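Local atomic coordinates of nitrogenase molybdenum-iron protein alpha chain (Clostridium pasteurianum, PDB entry 4WES), a protein that forms, with the beta chain, the molybdenum-iron component of nitrogenase, which reduces dinitrogen to ammonium on its iron-molybdenum cofactor. Residues V26-E31 and M434-I439; D374-E379 and G429-M434; E230-H235 and P306-R311. All coordinates share one frame; numbering follows the deposited sequence. Where two conformers were deposited one is given.

Interaction 1: residues V26-E31 and M434-I439; sequences VIKTEE and MHDGTI
The ammonium group of Lys-28 is gripped by two backbone carbonyls. NZ donates to Met-434 O at 2.8 Å and also to Met-431 O, one turn back in helix 430-433. CG stands anti to the backbone N (chi1 176°) and the rest of the chain is extended, which carries NZ past the turn to the carbonyls that precede it in the chain. On the way Lys-28 CE passes Asp-436 OD1 at 3.6 Å. Lys-28 NZ itself is 4.6 Å from Asp-436 OD1, which is not a contact.

The backbone of Lys-28 is held as well. Its N donates to Thr-438 O at 2.9 Å, and its O accepts from Gly-437 N at 2.6 Å. Gly-437 lies in a type II turn from His-435 to Thr-438, where its positive phi suits glycine. Thr-438 OG1 braces this turn by donating to His-435 O in the carbonyl plane. Beyond the turn, Ile-27 and Ile-439 form an antiparallel non-hydrogen-bonded pair, which adds strand 25-27 to the edge of a mixed sheet. Their CG1 atoms meet at 3.9 Å on the face lined by helix 5-10. At the exposed end, Asp-436 OD2 lies 3.5 Å from Glu-30 CB.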
loop_
_atom_site.group_PDB
_atom_site.type_symbol
_atom_site.label_atom_id
_atom_site.label_comp_id
_atom_site.label_asym_id
_atom_site.label_seq_id
_atom_site.Cartn_x
_atom_site.Cartn_y
_atom_site.Cartn_z
ATOM N N VAL A 26 -33.074 -5.102 36.449
ATOM C CA VAL A 26 -33.215 -4.862 37.865
ATOM C C VAL A 26 -32.222 -3.826 38.319
ATOM O O VAL A 26 -31.116 -3.713 37.782
ATOM C CB VAL A 26 -33.095 -6.145 38.733
ATOM C CG1 VAL A 26 -34.223 -7.126 38.446
ATOM C CG2 VAL A 26 -31.743 -6.816 38.554
ATOM N N ILE A 27 -32.632 -3.045 39.317
ATOM C CA ILE A 27 -31.771 -2.033 39.918
ATOM C C ILE A 27 -31.369 -2.498 41.323
ATOM O O ILE A 27 -32.226 -2.815 42.143
ATOM C CB ILE A 27 -32.457 -0.641 39.935
ATOM C CG1 ILE A 27 -32.733 -0.151 38.484
ATOM C CG2 ILE A 27 -31.605 0.367 40.691
ATOM C CD1 ILE A 27 -33.608 1.096 38.366
ATOM N N LYS A 28 -30.066 -2.548 41.599
ATOM C CA LYS A 28 -29.552 -2.882 42.913
ATOM C C LYS A 28 -29.608 -1.622 43.760
ATOM O O LYS A 28 -29.110 -0.590 43.331
ATOM C CB LYS A 28 -28.088 -3.349 42.807
ATOM C CG LYS A 28 -27.432 -3.635 44.140
ATOM C CD LYS A 28 -26.050 -4.231 44.011
ATOM C CE LYS A 28 -25.481 -4.524 45.391
ATOM N NZ LYS A 28 -24.189 -5.247 45.399
ATOM N N THR A 29 -30.163 -1.733 44.957
ATOM C CA THR A 29 -30.245 -0.615 45.872
ATOM C C THR A 29 -29.852 -1.009 47.275
ATOM O O THR A 29 -29.772 -2.201 47.617
ATOM C CB THR A 29 -31.681 -0.040 45.944
ATOM O OG1 THR A 29 -32.559 -1.008 46.542
ATOM C CG2 THR A 29 -32.205 0.367 44.548
ATOM N N GLU A 30 -29.660 0.005 48.106
ATOM C CA GLU A 30 -29.353 -0.235 49.495
ATOM C C GLU A 30 -30.500 -1.016 50.143
ATOM O O GLU A 30 -30.261 -1.926 50.930
ATOM C CB GLU A 30 -29.083 1.095 50.212
ATOM C CG GLU A 30 -28.367 0.979 51.548
ATOM C CD GLU A 30 -27.916 2.333 52.066
ATOM O OE1 GLU A 30 -28.598 3.315 51.645
ATOM O OE2 GLU A 30 -26.891 2.373 52.853
ATOM N N GLU A 31 -31.740 -0.703 49.765
ATOM C CA GLU A 31 -32.906 -1.369 50.354
ATOM C C GLU A 31 -33.040 -2.805 49.872
ATOM O O GLU A 31 -33.411 -3.678 50.664
ATOM C CB GLU A 31 -34.210 -0.615 50.050
ATOM C CG GLU A 31 -34.102 0.907 50.040
ATOM C CD GLU A 31 -33.556 1.488 51.341
ATOM O OE1 GLU A 31 -33.783 0.854 52.413
ATOM O OE2 GLU A 31 -32.902 2.592 51.293
ATOM N N MET A 434 -21.333 -5.238 42.369
ATOM C CA MET A 434 -21.749 -3.938 41.862
ATOM C C MET A 434 -22.166 -3.016 43.006
ATOM O O MET A 434 -22.573 -3.446 44.079
ATOM C CB MET A 434 -22.915 -4.118 40.916
ATOM C CG MET A 434 -22.487 -4.891 39.675
ATOM S SD MET A 434 -23.814 -5.269 38.509
ATOM C CE MET A 434 -24.235 -3.638 37.918
ATOM N N HIS A 435 -22.020 -1.729 42.796
ATOM C CA HIS A 435 -22.402 -0.853 43.881
ATOM C C HIS A 435 -23.887 -0.502 43.848
ATOM O O HIS A 435 -24.601 -0.782 42.900
ATOM C CB HIS A 435 -21.497 0.360 43.953
ATOM C CG HIS A 435 -21.670 1.314 42.829
ATOM N ND1 HIS A 435 -22.747 2.183 42.759
ATOM C CD2 HIS A 435 -20.861 1.637 41.795
ATOM C CE1 HIS A 435 -22.613 2.959 41.691
ATOM N NE2 HIS A 435 -21.480 2.643 41.086
ATOM N N ASP A 436 -24.359 0.072 44.947
ATOM C CA ASP A 436 -25.766 0.419 45.054
ATOM C C ASP A 436 -26.134 1.476 44.014
ATOM O O ASP A 436 -25.314 2.339 43.688
ATOM C CB ASP A 436 -26.092 0.923 46.461
ATOM C CG ASP A 436 -26.086 -0.192 47.499
ATOM O OD1 ASP A 436 -26.112 -1.380 47.113
ATOM O OD2 ASP A 436 -26.060 0.123 48.724
ATOM N N GLY A 437 -27.349 1.373 43.476
ATOM C CA GLY A 437 -27.852 2.305 42.471
ATOM C C GLY A 437 -27.552 1.981 41.016
ATOM O O GLY A 437 -27.852 2.750 40.113
ATOM N N THR A 438 -26.960 0.810 40.800
ATOM C CA THR A 438 -26.596 0.328 39.474
ATOM C C THR A 438 -27.705 -0.547 38.879
ATOM O O THR A 438 -28.591 -1.025 39.591
ATOM C CB THR A 438 -25.237 -0.412 39.530
ATOM O OG1 THR A 438 -25.331 -1.540 40.391
ATOM C CG2 THR A 438 -24.142 0.546 39.942
ATOM N N ILE A 439 -27.625 -0.757 37.572
ATOM C CA ILE A 439 -28.638 -1.493 36.869
ATOM C C ILE A 439 -28.048 -2.679 36.126
ATOM O O ILE A 439 -26.960 -2.597 35.562
ATOM C CB ILE A 439 -29.439 -0.561 35.925
ATOM C CG1 ILE A 439 -30.721 -1.192 35.350
ATOM C CG2 ILE A 439 -28.560 0.032 34.844
ATOM C CD1 ILE A 439 -31.651 -0.166 34.754
#

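Interaction 2: residues D374-E379 and G429-M434; sequences DYEGRE and GMMKEM
Two backbone bonds carry the contact. Met-430 N donates to Asp-374 O at 2.9 Å. Met-431 N donates to Tyr-375 O, also at 2.9 Å, and Met-431 CB comes 3.2 Å from the same Tyr-375 O. The first turn of the weakly bonded helix 430-433 thus meets carbonyls at the end of helix 372-376. Two glycines let the chains come close: the CA atoms of Gly-377 and Gly-429 are 4.1 Å apart. Gly-377 leaves the helix with positive phi.

The charged pair is Lys-432 with Glu-379. A salt bridge between NZ and OE2 is probable, but its modelled length is too short to be trusted. Lys-432 NZ also donates to Gly-428 O and makes a weak bond to Glu-376 O at 3.3 Å. Among the other polar groups, Tyr-375 OH bonds to Asp-442. The Asp-374 carboxylate is held by His-263 and Arg-264, and its side chain is about 7 Å from that of the cluster ligand Cys-262.

The apolar part pairs Met-430 with Tyr-375. The methionine CG stands anti to the backbone N (chi1 -180°), and the chain runs beside Tyr-375, pointing the same way. Met-430 CE lies 4.1 Å from Tyr-375 CE1.

Met-430 and Met-431 pack on Leu-440 of strand 439-441, and Met-430 also reaches strand 361-367 and helix 352-357.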
loop_
_atom_site.group_PDB
_atom_site.type_symbol
_atom_site.label_atom_id
_atom_site.label_comp_id
_atom_site.label_asym_id
_atom_site.label_seq_id
_atom_site.Cartn_x
_atom_site.Cartn_y
_atom_site.Cartn_z
ATOM N N ASP A 374 -25.173 -16.797 37.678
ATOM C CA ASP A 374 -24.092 -15.865 37.343
ATOM C C ASP A 374 -24.393 -14.450 37.831
ATOM O O ASP A 374 -23.474 -13.698 38.160
ATOM C CB ASP A 374 -23.838 -15.857 35.850
ATOM C CG ASP A 374 -23.513 -17.249 35.334
ATOM O OD1 ASP A 374 -22.408 -17.745 35.629
ATOM O OD2 ASP A 374 -24.403 -17.826 34.689
ATOM N N TYR A 375 -25.668 -14.051 37.789
ATOM C CA TYR A 375 -26.084 -12.736 38.289
ATOM C C TYR A 375 -26.139 -12.688 39.807
ATOM O O TYR A 375 -25.637 -11.737 40.418
ATOM C CB TYR A 375 -27.443 -12.371 37.721
ATOM C CG TYR A 375 -27.505 -12.016 36.250
ATOM C CD1 TYR A 375 -27.140 -10.755 35.803
ATOM C CD2 TYR A 375 -27.935 -12.934 35.295
ATOM C CE1 TYR A 375 -27.242 -10.381 34.462
ATOM C CE2 TYR A 375 -28.056 -12.585 33.962
ATOM C CZ TYR A 375 -27.713 -11.300 33.537
ATOM O OH TYR A 375 -27.803 -10.920 32.239
ATOM N N GLU A 376 -26.787 -13.676 40.420
ATOM C CA GLU A 376 -27.214 -13.659 41.818
ATOM C C GLU A 376 -26.368 -14.520 42.735
ATOM O O GLU A 376 -26.512 -14.448 43.965
ATOM C CB GLU A 376 -28.662 -14.121 41.915
ATOM C CG GLU A 376 -29.672 -13.289 41.126
ATOM C CD GLU A 376 -31.069 -13.844 41.143
ATOM O OE1 GLU A 376 -31.518 -14.259 42.252
ATOM O OE2 GLU A 376 -31.727 -13.884 40.073
ATOM N N GLY A 377 -25.533 -15.368 42.153
ATOM C CA GLY A 377 -24.749 -16.341 42.866
ATOM C C GLY A 377 -25.298 -17.743 42.859
ATOM O O GLY A 377 -26.504 -17.958 42.667
ATOM N N ARG A 378 -24.426 -18.719 43.026
ATOM C CA ARG A 378 -24.825 -20.116 42.984
ATOM C C ARG A 378 -25.796 -20.547 44.074
ATOM O O ARG A 378 -26.477 -21.582 43.953
ATOM C CB ARG A 378 -23.594 -21.030 43.005
ATOM C CG ARG A 378 -22.828 -21.038 41.701
ATOM C CD ARG A 378 -21.583 -21.907 41.777
ATOM N NE ARG A 378 -21.901 -23.305 42.037
ATOM C CZ ARG A 378 -22.187 -24.221 41.113
ATOM N NH1 ARG A 378 -22.474 -25.458 41.498
ATOM N NH2 ARG A 378 -22.135 -23.950 39.824
ATOM N N GLU A 379 -25.899 -19.754 45.131
ATOM C CA GLU A 379 -26.843 -20.065 46.191
ATOM C C GLU A 379 -28.277 -20.084 45.683
ATOM O O GLU A 379 -29.109 -20.691 46.346
ATOM C CB GLU A 379 -26.735 -19.083 47.366
ATOM C CG GLU A 379 -26.868 -17.617 47.014
ATOM C CD GLU A 379 -25.520 -16.926 46.790
ATOM O OE1 GLU A 379 -24.596 -17.455 46.057
ATOM O OE2 GLU A 379 -25.402 -15.816 47.351
ATOM N N GLY A 429 -21.482 -14.336 42.187
ATOM C CA GLY A 429 -22.221 -13.697 41.116
ATOM C C GLY A 429 -21.895 -12.225 40.967
ATOM O O GLY A 429 -21.256 -11.596 41.827
ATOM N N MET A 430 -22.332 -11.655 39.860
ATOM C CA MET A 430 -21.945 -10.291 39.495
ATOM C C MET A 430 -22.597 -9.219 40.349
ATOM O O MET A 430 -21.951 -8.234 40.698
ATOM C CB MET A 430 -22.257 -10.081 38.022
ATOM C CG MET A 430 -21.885 -8.686 37.513
ATOM S SD MET A 430 -21.887 -8.554 35.722
ATOM C CE MET A 430 -23.647 -8.567 35.365
ATOM N N MET A 431 -23.876 -9.393 40.681
ATOM C CA MET A 431 -24.608 -8.343 41.378
ATOM C C MET A 431 -23.897 -7.955 42.705
ATOM O O MET A 431 -23.832 -6.773 43.071
ATOM C CB MET A 431 -26.057 -8.807 41.593
ATOM C CG MET A 431 -27.109 -7.719 41.738
ATOM S SD MET A 431 -28.705 -8.545 41.873
ATOM C CE MET A 431 -29.158 -9.055 40.194
ATOM N N LYS A 432 -23.386 -8.959 43.422
ATOM C CA LYS A 432 -22.750 -8.726 44.718
ATOM C C LYS A 432 -21.631 -7.715 44.601
ATOM O O LYS A 432 -21.395 -6.933 45.542
ATOM C CB LYS A 432 -22.208 -10.005 45.326
ATOM C CG LYS A 432 -23.155 -10.694 46.286
ATOM C CD LYS A 432 -23.591 -12.055 45.776
ATOM C CE LYS A 432 -23.876 -13.082 46.854
ATOM N NZ LYS A 432 -24.020 -14.391 46.178
ATOM N N GLU A 433 -20.930 -7.724 43.469
ATOM C CA GLU A 433 -19.769 -6.865 43.301
ATOM C C GLU A 433 -20.131 -5.444 42.891
ATOM O O GLU A 433 -19.328 -4.533 43.048
ATOM C CB GLU A 433 -18.824 -7.502 42.268
ATOM C CG GLU A 433 -17.475 -6.819 42.157
ATOM C CD GLU A 433 -16.387 -7.711 41.612
ATOM O OE1 GLU A 433 -16.489 -8.936 41.765
ATOM O OE2 GLU A 433 -15.427 -7.138 41.074
ATOM N N MET A 434 -21.333 -5.238 42.369
ATOM C CA MET A 434 -21.749 -3.938 41.862
ATOM C C MET A 434 -22.166 -3.016 43.006
ATOM O O MET A 434 -22.573 -3.446 44.079
ATOM C CB MET A 434 -22.915 -4.118 40.916
ATOM C CG MET A 434 -22.487 -4.891 39.675
ATOM S SD MET A 434 -23.814 -5.269 38.509
ATOM C CE MET A 434 -24.235 -3.638 37.918
#

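Interaction 3: residues E230-H235 and P306-R311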
loop_
_atom_site.group_PDB
_atom_site.type_symbol
_atom_site.label_atom_id
_atom_site.label_comp_id
_atom_site.label_asym_id
_atom_site.label_seq_id
_atom_site.Cartn_x
_atom_site.Cartn_y
_atom_site.Cartn_z
ATOM N N GLU A 230 3.455 -20.686 36.881
ATOM C CA GLU A 230 4.663 -21.497 36.824
ATOM C C GLU A 230 5.820 -20.836 37.597
ATOM O O GLU A 230 6.632 -21.564 38.219
ATOM C CB GLU A 230 5.026 -21.772 35.354
ATOM C CG GLU A 230 4.008 -22.734 34.745
ATOM C CD GLU A 230 4.072 -22.929 33.234
ATOM O OE1 GLU A 230 3.390 -23.881 32.764
ATOM O OE2 GLU A 230 4.791 -22.206 32.496
ATOM N N LYS A 231 5.905 -19.507 37.607
ATOM C CA LYS A 231 6.916 -18.826 38.420
ATOM C C LYS A 231 6.748 -19.130 39.918
ATOM O O LYS A 231 7.740 -19.286 40.638
ATOM C CB LYS A 231 6.833 -17.295 38.249
ATOM C CG LYS A 231 7.578 -16.681 37.106
ATOM C CD LYS A 231 7.291 -15.180 37.037
ATOM C CE LYS A 231 8.029 -14.434 38.112
ATOM N NZ LYS A 231 8.095 -12.988 37.766
ATOM N N ILE A 232 5.506 -19.240 40.369
ATOM C CA ILE A 232 5.256 -19.526 41.771
ATOM C C ILE A 232 5.603 -20.990 42.086
ATOM O O ILE A 232 6.033 -21.314 43.223
ATOM C CB ILE A 232 3.802 -19.197 42.118
ATOM C CG1 ILE A 232 3.599 -17.680 42.032
ATOM C CG2 ILE A 232 3.461 -19.726 43.489
ATOM C CD1 ILE A 232 2.153 -17.248 42.015
ATOM N N GLY A 233 5.411 -21.867 41.099
ATOM C CA GLY A 233 5.764 -23.277 41.273
ATOM C C GLY A 233 4.655 -24.262 40.998
ATOM O O GLY A 233 4.863 -25.468 41.198
ATOM N N TYR A 234 3.503 -23.811 40.543
ATOM C CA TYR A 234 2.445 -24.743 40.178
ATOM C C TYR A 234 2.766 -25.474 38.893
ATOM O O TYR A 234 3.477 -24.951 38.011
ATOM C CB TYR A 234 1.116 -24.002 39.997
ATOM C CG TYR A 234 0.608 -23.372 41.284
ATOM C CD1 TYR A 234 0.033 -24.153 42.293
ATOM C CD2 TYR A 234 0.720 -22.006 41.506
ATOM C CE1 TYR A 234 -0.421 -23.601 43.475
ATOM C CE2 TYR A 234 0.276 -21.440 42.682
ATOM C CZ TYR A 234 -0.284 -22.229 43.673
ATOM O OH TYR A 234 -0.741 -21.685 44.839
ATOM N N HIS A 235 2.194 -26.661 38.751
ATOM C CA HIS A 235 2.177 -27.361 37.508
ATOM C C HIS A 235 0.802 -27.099 36.894
ATOM O O HIS A 235 -0.209 -27.493 37.476
ATOM C CB HIS A 235 2.362 -28.872 37.706
ATOM C CG HIS A 235 2.215 -29.629 36.434
ATOM N ND1 HIS A 235 1.204 -30.545 36.209
ATOM C CD2 HIS A 235 2.938 -29.578 35.297
ATOM C CE1 HIS A 235 1.320 -31.033 34.989
ATOM N NE2 HIS A 235 2.367 -30.468 34.416
ATOM N N PRO A 306 4.367 -23.984 52.809
ATOM C CA PRO A 306 5.079 -22.751 53.159
ATOM C C PRO A 306 5.891 -22.139 52.013
ATOM O O PRO A 306 5.935 -20.904 51.872
ATOM C CB PRO A 306 5.987 -23.176 54.299
ATOM C CG PRO A 306 5.312 -24.356 54.890
ATOM C CD PRO A 306 4.629 -25.069 53.763
ATOM N N GLU A 307 6.507 -22.965 51.183
ATOM C CA GLU A 307 7.272 -22.443 50.045
ATOM C C GLU A 307 6.367 -21.841 48.979
ATOM O O GLU A 307 6.676 -20.774 48.454
ATOM C CB GLU A 307 8.171 -23.522 49.427
ATOM C CG GLU A 307 8.972 -23.071 48.202
ATOM C CD GLU A 307 9.993 -21.967 48.480
ATOM O OE1 GLU A 307 10.194 -21.607 49.681
ATOM O OE2 GLU A 307 10.609 -21.457 47.465
ATOM N N LEU A 308 5.239 -22.491 48.679
ATOM C CA LEU A 308 4.292 -21.913 47.711
ATOM C C LEU A 308 3.775 -20.582 48.216
ATOM O O LEU A 308 3.635 -19.615 47.460
ATOM C CB LEU A 308 3.074 -22.802 47.455
ATOM C CG LEU A 308 3.086 -23.865 46.376
ATOM C CD1 LEU A 308 1.686 -24.473 46.321
ATOM C CD2 LEU A 308 3.519 -23.309 45.042
ATOM N N THR A 309 3.456 -20.524 49.499
ATOM C CA THR A 309 2.977 -19.282 50.070
ATOM C C THR A 309 4.011 -18.152 49.989
ATOM O O THR A 309 3.709 -17.014 49.585
ATOM C CB THR A 309 2.501 -19.517 51.498
ATOM O OG1 THR A 309 1.354 -20.375 51.466
ATOM C CG2 THR A 309 2.157 -18.203 52.179
ATOM N N LYS A 310 5.253 -18.491 50.330
ATOM C CA LYS A 310 6.348 -17.543 50.272
ATOM C C LYS A 310 6.552 -17.036 48.851
ATOM O O LYS A 310 6.670 -15.823 48.628
ATOM C CB LYS A 310 7.631 -18.205 50.793
ATOM C CG LYS A 310 8.882 -17.339 50.714
ATOM C CD LYS A 310 10.137 -18.154 51.005
ATOM C CE LYS A 310 11.416 -17.377 50.778
ATOM N NZ LYS A 310 11.840 -16.654 52.009
ATOM N N ARG A 311 6.605 -17.958 47.887
ATOM C CA ARG A 311 6.834 -17.594 46.495
ATOM C C ARG A 311 5.658 -16.790 45.977
ATOM O O ARG A 311 5.835 -15.908 45.151
ATOM C CB ARG A 311 7.026 -18.837 45.597
ATOM C CG ARG A 311 8.397 -19.433 45.640
ATOM C CD ARG A 311 9.437 -18.437 45.136
ATOM N NE ARG A 311 9.398 -18.300 43.690
ATOM C CZ ARG A 311 9.681 -17.191 43.015
ATOM N NH1 ARG A 311 9.640 -17.196 41.693
ATOM N NH2 ARG A 311 10.001 -16.082 43.648
HETATM O O HOH W 1 9.633 -20.868 42.349
#
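A Schellman motif ends helix 221-232, and the start of helix 306-334 packs against it. Gly-233, with positive phi, is its C-prime residue. The motif's bonds run from Tyr-234 N to Leu-229 O and from Gly-233 N to Glu-230 O.

Lys-231 O, at this helix end, accepts from Arg-311 NH1 at 3.0 Å. The donor sits above the carbonyl plane, 49° out of it, so the bond does not use a lone pair. A water adds a second link: it donates to Lys-231 O at 3.0 Å and accepts from Arg-311 NE at 2.9 Å. Bends at chi2 (-62°) and chi3 (-75°) fold the arginine back, which brings an edge of the guanidinium to the carbonyl, the oxygen lying somewhat out of its plane. Arg-311 CB rests on Ile-232 O at 3.6 Å.

Leu-308 fills the apolar side with both methyls. CD2 lies over one face of the Tyr-234 ring, offset toward the rim, in a CH-pi contact 4.3 Å from the centroid. Leu-308 CD1 touches Tyr-234 CE1 at 3.6 Å. Leu-308 CD2 also meets Ile-232 CG2 at 3.9 Å, the two side chains crossing at about a right angle.

Helix 289-303 packs on this cluster: Leu-296 touches Ile-232, Met-299 touches Tyr-234, and Phe-303 meets both Tyr-234 and Leu-308.

Interactions 1 and 2 are neighbours, with centres about 12 Å apart, and share Met-434. Helix 430-433 joins them: it leans on 374-379 at its start, and it offers Lys-28 the carbonyls of Met-431, within the helix, and of Met-434, just after it. Lys-28 NZ lies 2.8 Å from Met-431 O. Interaction 2 is closest to the active site, the side chain of Asp-374 being about 8 Å from the iron-molybdenum cluster. Interaction 1 lies away from the annotated sites, as does interaction 3. The latter stands apart, its centre about 30 Å from that of interaction 2 and about 39 Å from that of interaction 1, and touches neither.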